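Local coordinates for protein LbaCas13a H328A (C2c2) (Lachnospiraceae bacterium NK4A179, PDB 5WLH) that binds a CRISPR RNA precursor and, as a Cas13a nuclease, probably uses the guide to recognise complementary RNA and then cleaves RNA with its paired HEPN domains, at residues 1115-1120 with 1293-1298; 1264-1269 with 1286-1291; 1362-1367 with 1376-1381; 503-508 with 915-920. All blocks are in the same frame, centred on the assembly; numbering follows the deposited sequence.

Contact 1: residues 1115-1120 with 1293-1298; sequences ADELQG and LQHFVN. With nucleotides of chain B.
Glu1117, on helix 1106-1145, and Gln1294, at the end of helix 1284-1294, bring the two backbones nearest, yet their CA atoms are still 10.5 Å apart, so side chains must bridge the space. The bridge is a His-carboxylate hydrogen bond: NE2 of His1295 donates to OE1 of Glu1117 over 2.7 Å. It is nearly straight (170° at the hydrogen), and the acceptor lies close to the imidazole plane. OE1 is met on its syn side but 31° out of the carboxylate plane. Both side chains reach from opposite directions, Glu1117 with its chain extended beyond CG. The nearby carboxylate would probably raise the basicity of the imidazole. Gln1294 stays at the margin, its NE2 4.0 Å from Glu1117 OE1.

The turn that presents His1295 is a Schellman motif. Phe1296, with positive phi, sits just past the helix end, and its N bonds to Leu1293 O at 2.8 Å. Its ring turns an edge to the RNA, CE2 lying 3.5 Å from O4' of C40 of chain B, while the carbonyl of Gln1294 stands over one face, toward the rim.

Phe1296 also meets Phe1341 edge-to-face. Beyond it the chain enters strand 1297-1310, which pairs with strand 1336-1344, and Val1297 packs on helix 1357-1368. Leu1118, next to Glu1117, packs between Leu1366 of that helix and Ile1291 of helix 1284-1294.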
# COMPACT_ATOMS: atom_id res chain seq x y z
N ALA A 1115 15.08 5.46 -4.74
CA ALA A 1115 15.45 4.13 -5.20
C ALA A 1115 15.14 3.08 -4.14
O ALA A 1115 14.61 2.00 -4.46
CB ALA A 1115 16.93 4.10 -5.56
N ASP A 1116 15.46 3.37 -2.88
CA ASP A 1116 15.09 2.44 -1.81
C ASP A 1116 13.58 2.23 -1.76
O ASP A 1116 13.11 1.13 -1.44
CB ASP A 1116 15.56 2.96 -0.46
CG ASP A 1116 17.05 2.84 -0.28
OD1 ASP A 1116 17.69 2.08 -1.04
OD2 ASP A 1116 17.58 3.52 0.64
N GLU A 1117 12.80 3.29 -1.99
CA GLU A 1117 11.35 3.10 -1.95
C GLU A 1117 10.86 2.30 -3.16
O GLU A 1117 9.94 1.48 -3.03
CB GLU A 1117 10.62 4.43 -1.89
CG GLU A 1117 10.82 5.16 -0.59
CD GLU A 1117 10.31 6.58 -0.63
OE1 GLU A 1117 9.56 6.93 -1.57
OE2 GLU A 1117 10.66 7.36 0.29
N LEU A 1118 11.43 2.55 -4.34
CA LEU A 1118 11.06 1.73 -5.49
C LEU A 1118 11.47 0.28 -5.28
O LEU A 1118 10.71 -0.64 -5.60
CB LEU A 1118 11.71 2.26 -6.76
CG LEU A 1118 11.22 3.66 -7.14
CD1 LEU A 1118 12.11 4.20 -8.25
CD2 LEU A 1118 9.76 3.61 -7.58
N GLN A 1119 12.67 0.06 -4.73
CA GLN A 1119 13.15 -1.30 -4.53
C GLN A 1119 12.39 -1.96 -3.39
O GLN A 1119 12.04 -3.14 -3.47
CB GLN A 1119 14.65 -1.27 -4.21
CG GLN A 1119 15.23 -2.61 -3.76
CD GLN A 1119 15.40 -3.60 -4.88
OE1 GLN A 1119 14.84 -3.43 -5.96
NE2 GLN A 1119 16.18 -4.64 -4.63
N GLY A 1120 12.11 -1.19 -2.35
CA GLY A 1120 11.35 -1.72 -1.23
C GLY A 1120 9.95 -2.14 -1.63
O GLY A 1120 9.45 -3.15 -1.16
N LEU A 1293 4.89 10.62 -7.12
CA LEU A 1293 4.13 11.79 -6.70
C LEU A 1293 4.43 12.17 -5.25
O LEU A 1293 4.40 13.36 -4.90
CB LEU A 1293 2.64 11.54 -6.89
CG LEU A 1293 1.73 12.78 -6.85
CD1 LEU A 1293 2.25 13.81 -7.81
CD2 LEU A 1293 0.31 12.39 -7.24
N GLN A 1294 4.74 11.17 -4.40
CA GLN A 1294 5.16 11.49 -3.02
C GLN A 1294 6.36 12.41 -3.00
O GLN A 1294 6.56 13.17 -2.04
CB GLN A 1294 5.50 10.22 -2.24
CG GLN A 1294 4.31 9.56 -1.61
CD GLN A 1294 4.58 8.11 -1.26
OE1 GLN A 1294 3.73 7.24 -1.46
NE2 GLN A 1294 5.77 7.85 -0.74
N HIS A 1295 7.20 12.32 -4.04
CA HIS A 1295 8.37 13.17 -4.18
C HIS A 1295 8.11 14.34 -5.13
O HIS A 1295 9.07 14.93 -5.64
CB HIS A 1295 9.55 12.31 -4.61
CG HIS A 1295 9.85 11.26 -3.60
ND1 HIS A 1295 10.69 11.49 -2.54
CD2 HIS A 1295 9.34 10.02 -3.42
CE1 HIS A 1295 10.74 10.41 -1.78
NE2 HIS A 1295 9.93 9.50 -2.29
N PHE A 1296 6.83 14.66 -5.34
CA PHE A 1296 6.35 15.82 -6.10
C PHE A 1296 6.66 15.74 -7.58
O PHE A 1296 6.71 16.76 -8.27
CB PHE A 1296 6.86 17.13 -5.49
CG PHE A 1296 6.50 17.26 -4.05
CD1 PHE A 1296 5.19 17.46 -3.66
CD2 PHE A 1296 7.46 17.09 -3.07
CE1 PHE A 1296 4.85 17.54 -2.32
CE2 PHE A 1296 7.13 17.17 -1.73
CZ PHE A 1296 5.82 17.40 -1.36
N VAL A 1297 6.82 14.52 -8.10
CA VAL A 1297 7.08 14.27 -9.51
C VAL A 1297 5.84 13.62 -10.11
O VAL A 1297 5.41 12.55 -9.66
CB VAL A 1297 8.32 13.38 -9.70
CG1 VAL A 1297 8.57 13.09 -11.19
CG2 VAL A 1297 9.53 14.04 -9.06
N ASN A 1298 5.25 14.27 -11.12
CA ASN A 1298 4.08 13.76 -11.84
C ASN A 1298 4.54 13.11 -13.13
O ASN A 1298 5.19 13.76 -13.94
CB ASN A 1298 3.11 14.87 -12.23
CG ASN A 1298 2.24 15.31 -11.13
OD1 ASN A 1298 1.09 14.88 -11.01
ND2 ASN A 1298 2.74 16.23 -10.33
P C B 40 10.81 21.08 -0.11
OP1 C B 40 11.01 21.05 -1.59
OP2 C B 40 10.68 22.37 0.62
O5' C B 40 9.52 20.23 0.21
C5' C B 40 9.01 20.24 1.52
C4' C B 40 7.87 19.28 1.67
O4' C B 40 8.35 17.93 1.51
C3' C B 40 7.23 19.30 3.04
O3' C B 40 6.27 20.35 3.13
C2' C B 40 6.62 17.91 3.14
O2' C B 40 5.36 17.87 2.49
C1' C B 40 7.61 17.06 2.33
N1 C B 40 8.56 16.26 3.16
C2 C B 40 8.07 15.13 3.83
O2 C B 40 6.86 14.87 3.75
N3 C B 40 8.93 14.38 4.57
C4 C B 40 10.22 14.70 4.63
N4 C B 40 11.03 13.93 5.37
C5 C B 40 10.75 15.83 3.94
C6 C B 40 9.89 16.57 3.22

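Contact 2: residues 1264-1269 with 1286-1291; sequences GIYSEV and TILYNI. With nucleotides of chain B.
Tyr1266 lays one face of its ring against Leu1288, whose CD1 stands over the ring centre in a CH-pi contact, 4.2 Å from the centroid and 12° off the normal. Nearer the rim, Tyr1266 CD2 meets Leu1288 CB at 3.8 Å. The leucine reaches the ring because its CG is anti to the backbone N (chi1 171°), which carries the methyl branches out to the tyrosine. Further out, Tyr1266 OH passes 4.0 Å from CD1 of Ile1291, one helical turn along from Leu1288. The hydroxyl's polar partner is Leu1118 O on helix 1106-1145, and Trp1125 of that helix also meets the ring. Helices 1262-1273 and 1284-1294, separated by the short helix 1278-1281, pack beside a third, consistent with the helical core of the C-terminal HEPN domain, with strand 1297-1310 alongside. An alanine in place of Tyr1266 would remove the ring and is likely to leave a gap beside Leu1288 and Leu1118 O without its hydroxyl mate.

Roughly opposite Leu1288 on helix 1284-1294, Asn1290 ND2 donates to OP1 of C30 of chain B at 3.0 Å, bent (136°), and also bonds Met824 O. Ile1287, on the flank, packs its CD1 3.7 Å from C5' of A29 of chain B.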
# COMPACT_ATOMS: atom_id res chain seq x y z
N GLY A 1264 11.62 -1.05 -16.36
CA GLY A 1264 11.55 -2.38 -16.95
C GLY A 1264 11.18 -3.44 -15.93
O GLY A 1264 10.48 -4.40 -16.26
N ILE A 1265 11.66 -3.30 -14.70
CA ILE A 1265 11.31 -4.25 -13.66
C ILE A 1265 9.85 -4.09 -13.28
O ILE A 1265 9.10 -5.07 -13.22
CB ILE A 1265 12.23 -4.08 -12.44
CG1 ILE A 1265 13.67 -4.47 -12.80
CG2 ILE A 1265 11.73 -4.97 -11.27
CD1 ILE A 1265 14.72 -3.77 -11.93
N TYR A 1266 9.42 -2.84 -13.04
CA TYR A 1266 8.00 -2.60 -12.77
C TYR A 1266 7.15 -3.09 -13.94
O TYR A 1266 6.06 -3.64 -13.73
CB TYR A 1266 7.78 -1.11 -12.50
CG TYR A 1266 7.98 -0.76 -11.04
CD1 TYR A 1266 9.25 -0.69 -10.49
CD2 TYR A 1266 6.87 -0.54 -10.21
CE1 TYR A 1266 9.43 -0.39 -9.14
CE2 TYR A 1266 7.04 -0.24 -8.87
CZ TYR A 1266 8.31 -0.19 -8.34
OH TYR A 1266 8.48 0.09 -7.00
N SER A 1267 7.65 -2.93 -15.17
CA SER A 1267 6.90 -3.42 -16.32
C SER A 1267 6.74 -4.93 -16.26
O SER A 1267 5.67 -5.45 -16.58
CB SER A 1267 7.61 -3.05 -17.64
OG SER A 1267 7.61 -1.67 -17.86
N GLU A 1268 7.79 -5.64 -15.87
CA GLU A 1268 7.68 -7.09 -15.86
C GLU A 1268 6.82 -7.57 -14.70
O GLU A 1268 6.10 -8.57 -14.83
CB GLU A 1268 9.06 -7.75 -15.83
CG GLU A 1268 8.92 -9.27 -15.95
CD GLU A 1268 10.25 -9.98 -16.02
OE1 GLU A 1268 10.22 -11.23 -16.07
OE2 GLU A 1268 11.30 -9.31 -16.01
N VAL A 1269 6.87 -6.87 -13.56
CA VAL A 1269 5.93 -7.17 -12.48
C VAL A 1269 4.50 -7.02 -12.98
O VAL A 1269 3.67 -7.92 -12.84
CB VAL A 1269 6.23 -6.26 -11.27
CG1 VAL A 1269 5.08 -6.35 -10.23
CG2 VAL A 1269 7.55 -6.65 -10.62
N THR A 1286 -0.17 2.38 -10.73
CA THR A 1286 -0.60 3.44 -9.82
C THR A 1286 0.33 3.54 -8.63
O THR A 1286 0.67 4.63 -8.17
CB THR A 1286 -2.03 3.17 -9.38
OG1 THR A 1286 -2.90 3.37 -10.49
CG2 THR A 1286 -2.44 4.09 -8.19
N ILE A 1287 0.77 2.39 -8.10
CA ILE A 1287 1.66 2.43 -6.95
C ILE A 1287 2.97 3.10 -7.32
O ILE A 1287 3.51 3.91 -6.55
CB ILE A 1287 1.86 1.00 -6.42
CG1 ILE A 1287 0.57 0.56 -5.71
CG2 ILE A 1287 3.03 0.96 -5.45
CD1 ILE A 1287 0.54 -0.92 -5.37
N LEU A 1288 3.50 2.79 -8.51
CA LEU A 1288 4.70 3.46 -9.00
C LEU A 1288 4.46 4.96 -9.13
O LEU A 1288 5.26 5.77 -8.65
CB LEU A 1288 5.12 2.87 -10.35
CG LEU A 1288 6.23 3.61 -11.10
CD1 LEU A 1288 7.51 3.61 -10.30
CD2 LEU A 1288 6.47 2.94 -12.43
N TYR A 1289 3.36 5.33 -9.77
CA TYR A 1289 3.02 6.75 -9.91
C TYR A 1289 2.93 7.44 -8.55
O TYR A 1289 3.41 8.57 -8.36
CB TYR A 1289 1.70 6.85 -10.68
CG TYR A 1289 1.04 8.20 -10.64
CD1 TYR A 1289 1.32 9.16 -11.62
CD2 TYR A 1289 0.10 8.51 -9.66
CE1 TYR A 1289 0.70 10.40 -11.60
CE2 TYR A 1289 -0.51 9.76 -9.63
CZ TYR A 1289 -0.20 10.69 -10.61
OH TYR A 1289 -0.80 11.93 -10.59
N ASN A 1290 2.32 6.77 -7.57
CA ASN A 1290 2.19 7.35 -6.23
C ASN A 1290 3.55 7.58 -5.60
O ASN A 1290 3.77 8.61 -4.95
CB ASN A 1290 1.38 6.42 -5.31
CG ASN A 1290 -0.06 6.29 -5.73
OD1 ASN A 1290 -0.58 7.07 -6.52
ND2 ASN A 1290 -0.74 5.27 -5.17
N ILE A 1291 4.47 6.61 -5.72
CA ILE A 1291 5.80 6.78 -5.15
C ILE A 1291 6.46 8.03 -5.71
O ILE A 1291 7.02 8.85 -4.98
CB ILE A 1291 6.66 5.53 -5.39
CG1 ILE A 1291 6.11 4.36 -4.57
CG2 ILE A 1291 8.12 5.82 -5.08
CD1 ILE A 1291 6.74 3.00 -4.94
P A B 29 -0.65 -1.92 0.17
OP1 A B 29 0.85 -2.02 0.13
OP2 A B 29 -1.43 -1.86 1.45
O5' A B 29 -1.14 -0.62 -0.60
C5' A B 29 -0.66 -0.32 -1.90
C4' A B 29 -1.65 0.53 -2.66
O4' A B 29 -2.96 -0.07 -2.64
C3' A B 29 -1.90 1.94 -2.13
O3' A B 29 -0.87 2.83 -2.51
C2' A B 29 -3.24 2.27 -2.75
O2' A B 29 -3.09 2.50 -4.14
C1' A B 29 -3.95 0.93 -2.60
N9 A B 29 -4.62 0.84 -1.29
C8 A B 29 -4.30 0.08 -0.20
N7 A B 29 -5.11 0.26 0.83
C5 A B 29 -6.01 1.20 0.37
C6 A B 29 -7.11 1.82 0.99
N6 A B 29 -7.48 1.53 2.24
N1 A B 29 -7.79 2.72 0.27
C2 A B 29 -7.40 2.99 -0.98
N3 A B 29 -6.38 2.46 -1.68
C4 A B 29 -5.72 1.57 -0.93
P C B 30 -0.38 4.02 -1.56
OP1 C B 30 0.50 4.81 -2.45
OP2 C B 30 0.10 3.52 -0.25
O5' C B 30 -1.69 4.87 -1.24
C5' C B 30 -2.31 5.67 -2.24
C4' C B 30 -3.58 6.28 -1.71
O4' C B 30 -4.46 5.23 -1.23
C3' C B 30 -3.43 7.20 -0.52
O3' C B 30 -3.02 8.50 -0.89
C2' C B 30 -4.81 7.17 0.12
O2' C B 30 -5.69 8.03 -0.58
C1' C B 30 -5.24 5.73 -0.16
N1 C B 30 -5.04 4.85 1.01
C2 C B 30 -5.95 4.99 2.06
O2 C B 30 -6.85 5.83 1.96
N3 C B 30 -5.83 4.22 3.14
C4 C B 30 -4.85 3.33 3.20
N4 C B 30 -4.79 2.60 4.31
C5 C B 30 -3.89 3.16 2.15
C6 C B 30 -4.03 3.94 1.06
P U B 7 -7.93 -0.64 -14.91
OP1 U B 7 -8.74 -1.63 -14.18
OP2 U B 7 -8.43 -0.06 -16.19
O5' U B 7 -7.58 0.57 -13.96
C5' U B 7 -7.04 0.33 -12.66
C4' U B 7 -6.72 1.64 -12.00
O4' U B 7 -5.64 2.29 -12.71
C3' U B 7 -7.85 2.65 -12.04
O3' U B 7 -8.80 2.42 -11.01
C2' U B 7 -7.11 3.98 -11.92
O2' U B 7 -6.77 4.24 -10.57
C1' U B 7 -5.82 3.69 -12.69
N1 U B 7 -5.89 4.16 -14.09
C2 U B 7 -5.52 5.47 -14.30
O2 U B 7 -5.14 6.16 -13.37
N3 U B 7 -5.60 5.90 -15.60
C4 U B 7 -6.02 5.15 -16.69
O4 U B 7 -6.05 5.66 -17.82
C5 U B 7 -6.40 3.80 -16.38
C6 U B 7 -6.32 3.36 -15.12

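Contact 3: residues 1362-1367 with 1376-1381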
# COMPACT_ATOMS: atom_id res chain seq x y z
N SER A 1362 17.20 13.70 -13.04
CA SER A 1362 17.74 12.56 -12.32
C SER A 1362 16.66 11.53 -12.02
O SER A 1362 16.95 10.33 -11.97
CB SER A 1362 18.41 13.02 -11.03
OG SER A 1362 19.72 13.51 -11.30
N ILE A 1363 15.42 11.98 -11.82
CA ILE A 1363 14.31 11.05 -11.66
C ILE A 1363 14.10 10.25 -12.94
O ILE A 1363 13.91 9.04 -12.90
CB ILE A 1363 13.03 11.80 -11.26
CG1 ILE A 1363 13.22 12.51 -9.90
CG2 ILE A 1363 11.85 10.85 -11.24
CD1 ILE A 1363 13.65 11.55 -8.76
N ILE A 1364 14.14 10.92 -14.10
CA ILE A 1364 14.01 10.19 -15.35
C ILE A 1364 15.16 9.20 -15.53
O ILE A 1364 14.96 8.06 -15.95
CB ILE A 1364 13.90 11.18 -16.53
CG1 ILE A 1364 12.52 11.81 -16.54
CG2 ILE A 1364 14.20 10.47 -17.84
CD1 ILE A 1364 12.44 13.11 -17.41
N ARG A 1365 16.39 9.62 -15.21
CA ARG A 1365 17.51 8.70 -15.33
C ARG A 1365 17.35 7.52 -14.37
O ARG A 1365 17.67 6.38 -14.71
CB ARG A 1365 18.81 9.43 -15.04
CG ARG A 1365 19.13 10.53 -16.05
CD ARG A 1365 20.64 10.59 -16.19
NE ARG A 1365 21.21 11.72 -15.50
CZ ARG A 1365 22.50 11.86 -15.23
NH1 ARG A 1365 23.38 10.92 -15.56
NH2 ARG A 1365 22.91 12.96 -14.61
N LEU A 1366 16.88 7.80 -13.16
CA LEU A 1366 16.60 6.75 -12.21
C LEU A 1366 15.62 5.73 -12.78
O LEU A 1366 15.80 4.52 -12.63
CB LEU A 1366 16.05 7.39 -10.93
CG LEU A 1366 15.44 6.58 -9.80
CD1 LEU A 1366 15.65 7.36 -8.50
CD2 LEU A 1366 13.97 6.37 -10.07
N LEU A 1367 14.56 6.22 -13.43
CA LEU A 1367 13.53 5.31 -13.93
C LEU A 1367 14.00 4.53 -15.14
O LEU A 1367 13.63 3.36 -15.32
CB LEU A 1367 12.27 6.09 -14.28
CG LEU A 1367 11.54 6.65 -13.06
CD1 LEU A 1367 10.51 7.65 -13.53
CD2 LEU A 1367 10.89 5.50 -12.31
N ASP A 1376 14.80 16.75 -22.51
CA ASP A 1376 14.24 18.05 -22.87
C ASP A 1376 12.81 17.92 -23.38
O ASP A 1376 11.94 18.72 -23.03
CB ASP A 1376 15.12 18.72 -23.93
CG ASP A 1376 16.51 19.02 -23.42
OD1 ASP A 1376 16.67 19.28 -22.20
OD2 ASP A 1376 17.45 19.02 -24.25
N GLU A 1377 12.55 16.92 -24.22
CA GLU A 1377 11.19 16.74 -24.70
C GLU A 1377 10.28 16.17 -23.61
O GLU A 1377 9.11 16.55 -23.51
CB GLU A 1377 11.18 15.85 -25.94
CG GLU A 1377 10.84 16.60 -27.23
CD GLU A 1377 10.96 15.75 -28.47
OE1 GLU A 1377 11.07 16.33 -29.57
OE2 GLU A 1377 10.94 14.50 -28.36
N MET A 1378 10.81 15.28 -22.78
CA MET A 1378 9.96 14.60 -21.80
C MET A 1378 9.56 15.52 -20.65
O MET A 1378 8.44 15.43 -20.14
CB MET A 1378 10.68 13.37 -21.26
CG MET A 1378 9.84 12.58 -20.26
SD MET A 1378 10.59 10.97 -19.91
CE MET A 1378 10.26 10.09 -21.43
N ILE A 1379 10.46 16.41 -20.23
CA ILE A 1379 10.18 17.27 -19.09
C ILE A 1379 9.34 18.46 -19.54
O ILE A 1379 9.68 19.15 -20.51
CB ILE A 1379 11.48 17.72 -18.42
CG1 ILE A 1379 12.24 16.51 -17.86
CG2 ILE A 1379 11.16 18.75 -17.34
CD1 ILE A 1379 13.59 16.84 -17.27
N GLU A 1380 8.24 18.69 -18.83
CA GLU A 1380 7.37 19.83 -19.06
C GLU A 1380 7.66 20.91 -18.03
O GLU A 1380 7.97 20.62 -16.87
CB GLU A 1380 5.90 19.41 -18.99
CG GLU A 1380 4.89 20.52 -19.17
CD GLU A 1380 3.46 20.00 -19.08
OE1 GLU A 1380 3.02 19.69 -17.95
OE2 GLU A 1380 2.79 19.90 -20.12
N VAL A 1381 7.56 22.17 -18.46
CA VAL A 1381 7.68 23.31 -17.57
C VAL A 1381 6.86 24.49 -18.11
O VAL A 1381 5.64 24.52 -18.00
CB VAL A 1381 9.14 23.72 -17.38
CG1 VAL A 1381 9.68 24.31 -18.68
CG2 VAL A 1381 9.26 24.72 -16.21
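Ile1364 points its CD1 methyl into the angle between Met1378 and Ile1379, and those two residues make up the opposing side of the contact. The methyl lies 3.4 Å from CG1 of Ile1379, a close approach for two carbons, and 3.8 Å from SD of Met1378. Ile1364 and Met1378 lie alongside each other, pointing opposite ways, with Ile1364 CG1 4.0 Å from SD. In Met1378, CG anti to the backbone N (chi1 -178°) and an extended chi2 carry SD out to the isoleucine; the bend at chi3 (-73°) only turns the terminal CE. Ile1379 comes in obliquely; its CA-CB bond runs beside the helix, yet its CG1 closes on the methyl. No hydrogen bond crosses between the segments, so the contact is purely apolar.

Ile1379, where the chain turns, is the first residue to leave helical geometry after helix 1375-1378. Val1336 and Val1373 add to the apolar surround of Ile1364.

Asp1376 forms a salt bridge to Lys1357 at the start of helix 1357-1368, while the backbones of Met1378 and Glu1380 bond to Val1336. The last ordered residues lie between the start of strand 1336-1344 and helix 1357-1368, whose other side faces helix 1106-1145 through Ile1363 and Leu1366.

Contact 4: residues 503-508 with 915-920; sequences AVYVAF and PAQANH. With nucleotides of chain B.
The ring of Phe508 receives the amide nitrogen of Gln917 on one face: NE2 stands 3.1 Å above the plane, over the centre, and 3.2 Å from CD1 of Phe508. At the ring edge, in plane, lies CG1 of Val504, one turn earlier on the same helix. The amide is steeply tilted, its plane 65° from that of the ring, and its nitrogen end presents itself to the pi cloud, which is consistent with an amino-aromatic approach. The Gln917 chain is extended beyond CG, which carries the amide across to the phenylalanine; OE1 has a hydrogen bond of its own.

Tyr505 meets the other helix obliquely. Its CE1 is 3.8 Å from the backbone O of Gln917, and its OH lies 3.1 Å from CB of His920, a short approach with the two side chains crossing at about a right angle. The short helix segments run antiparallel at 158°, with axes 11.1 Å apart. Phe1252, just after the R-X4-H sequence of the C-terminal HEPN domain, meets Phe508 edge-to-face, and Val506 touches Arg603, which begins another R-X4-H sequence, so helix 486-517 lies next to both.

On the RNA side of helix 915-941, ND2 of Asn919 packs 3.5 Å from C5 of U35 of chain B. A serine replacing Phe508 would strip away the aromatic face and would probably leave NE2 of Gln917 without the ring it rests on and open a gap between the helices.

With no hydrogen bond between the segments, cohesion probably comes mainly from packing, with some help from the partly positive NH2 group over the ring.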
# COMPACT_ATOMS: atom_id res chain seq x y z
N ALA A 503 9.86 -7.96 6.20
CA ALA A 503 10.61 -8.75 5.23
C ALA A 503 11.44 -7.85 4.33
O ALA A 503 12.55 -8.22 3.92
CB ALA A 503 9.65 -9.60 4.39
N VAL A 504 10.91 -6.67 4.00
CA VAL A 504 11.63 -5.73 3.16
C VAL A 504 12.89 -5.27 3.86
O VAL A 504 13.98 -5.24 3.27
CB VAL A 504 10.71 -4.54 2.82
CG1 VAL A 504 11.51 -3.36 2.24
CG2 VAL A 504 9.59 -4.99 1.87
N TYR A 505 12.78 -4.96 5.16
CA TYR A 505 13.93 -4.46 5.91
C TYR A 505 14.96 -5.54 6.15
O TYR A 505 16.16 -5.24 6.14
CB TYR A 505 13.47 -3.83 7.23
CG TYR A 505 12.62 -2.64 6.95
CD1 TYR A 505 13.07 -1.62 6.10
CD2 TYR A 505 11.33 -2.55 7.45
CE1 TYR A 505 12.28 -0.53 5.81
CE2 TYR A 505 10.53 -1.47 7.15
CZ TYR A 505 11.01 -0.47 6.33
OH TYR A 505 10.20 0.61 6.04
N VAL A 506 14.53 -6.80 6.34
CA VAL A 506 15.48 -7.91 6.38
C VAL A 506 16.34 -7.92 5.12
O VAL A 506 17.57 -8.00 5.19
CB VAL A 506 14.76 -9.26 6.58
CG1 VAL A 506 15.75 -10.45 6.45
CG2 VAL A 506 14.08 -9.29 7.92
N ALA A 507 15.70 -7.78 3.96
CA ALA A 507 16.44 -7.75 2.70
C ALA A 507 17.42 -6.58 2.66
O ALA A 507 18.57 -6.75 2.23
CB ALA A 507 15.48 -7.66 1.51
N PHE A 508 16.99 -5.38 3.10
CA PHE A 508 17.89 -4.23 3.06
C PHE A 508 19.02 -4.37 4.06
O PHE A 508 20.15 -3.94 3.79
CB PHE A 508 17.13 -2.92 3.33
CG PHE A 508 16.49 -2.34 2.09
CD1 PHE A 508 17.27 -1.74 1.11
CD2 PHE A 508 15.11 -2.41 1.90
CE1 PHE A 508 16.69 -1.20 -0.04
CE2 PHE A 508 14.52 -1.88 0.74
CZ PHE A 508 15.30 -1.28 -0.22
N PRO A 915 19.05 5.46 8.23
CA PRO A 915 18.20 6.14 9.23
C PRO A 915 16.77 6.31 8.76
O PRO A 915 15.84 6.13 9.55
CB PRO A 915 18.87 7.51 9.41
CG PRO A 915 20.27 7.33 8.94
CD PRO A 915 20.27 6.22 7.92
N ALA A 916 16.57 6.65 7.48
CA ALA A 916 15.22 6.82 6.98
C ALA A 916 14.47 5.50 6.99
O ALA A 916 13.27 5.46 7.29
CB ALA A 916 15.24 7.40 5.57
N GLN A 917 15.16 4.41 6.64
CA GLN A 917 14.51 3.11 6.65
C GLN A 917 14.18 2.68 8.07
O GLN A 917 13.09 2.17 8.32
CB GLN A 917 15.40 2.07 5.99
CG GLN A 917 15.44 2.25 4.50
CD GLN A 917 16.41 1.31 3.88
OE1 GLN A 917 17.44 0.99 4.49
NE2 GLN A 917 16.09 0.84 2.69
N ALA A 918 15.10 2.90 9.01
CA ALA A 918 14.80 2.52 10.39
C ALA A 918 13.61 3.32 10.91
O ALA A 918 12.75 2.78 11.62
CB ALA A 918 16.03 2.73 11.28
N ASN A 919 13.55 4.60 10.55
CA ASN A 919 12.41 5.42 10.95
C ASN A 919 11.12 4.87 10.37
O ASN A 919 10.09 4.81 11.05
CB ASN A 919 12.63 6.87 10.49
CG ASN A 919 11.43 7.77 10.80
OD1 ASN A 919 11.21 8.12 11.95
ND2 ASN A 919 10.66 8.15 9.77
N HIS A 920 11.15 4.49 9.09
CA HIS A 920 9.98 3.87 8.47
C HIS A 920 9.60 2.57 9.17
O HIS A 920 8.41 2.31 9.41
CB HIS A 920 10.25 3.58 6.99
CG HIS A 920 10.22 4.78 6.10
ND1 HIS A 920 9.33 5.82 6.26
CD2 HIS A 920 10.95 5.09 5.00
CE1 HIS A 920 9.52 6.72 5.32
NE2 HIS A 920 10.50 6.30 4.53
P U B 35 12.27 11.69 14.33
OP1 U B 35 11.39 10.52 14.55
OP2 U B 35 12.73 12.35 15.58
O5' U B 35 13.54 11.29 13.47
C5' U B 35 14.64 10.63 14.04
C4' U B 35 15.73 10.49 13.01
O4' U B 35 15.25 9.68 11.92
C3' U B 35 16.13 11.80 12.35
O3' U B 35 17.04 12.51 13.15
C2' U B 35 16.70 11.34 11.02
O2' U B 35 18.06 10.94 11.17
C1' U B 35 15.85 10.10 10.71
N1 U B 35 14.78 10.41 9.74
C2 U B 35 15.15 10.39 8.41
O2 U B 35 16.27 10.09 8.04
N3 U B 35 14.15 10.70 7.54
C4 U B 35 12.85 11.05 7.85
O4 U B 35 12.09 11.32 6.92
C5 U B 35 12.55 11.07 9.24
C6 U B 35 13.50 10.75 10.13

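How the contacts relate
Along the chain contact 4 closes first, contact 1 follows with contact 2 nested inside its loop, and contact 3 comes last. Contact 1 is central: its centre lies 10 Å from that of contact 2, 14 Å from contact 3 and 15 Å from contact 4, whereas contacts 3 and 4 are 28 Å apart. Helix 1106-1145 explains this, since residues 1115-1120 touch all three others, Leu1118 meeting Leu1288 and Leu1366, and Gly1120 meeting Phe508. Contacts 1 and 2 also share helix 1284-1294. Contacts 2 and 4 do not touch. The long helix thus joins the C-terminal HEPN region to helices 486-517 and 915-941, while contacts 1, 2 and 4 also line the guide RNA.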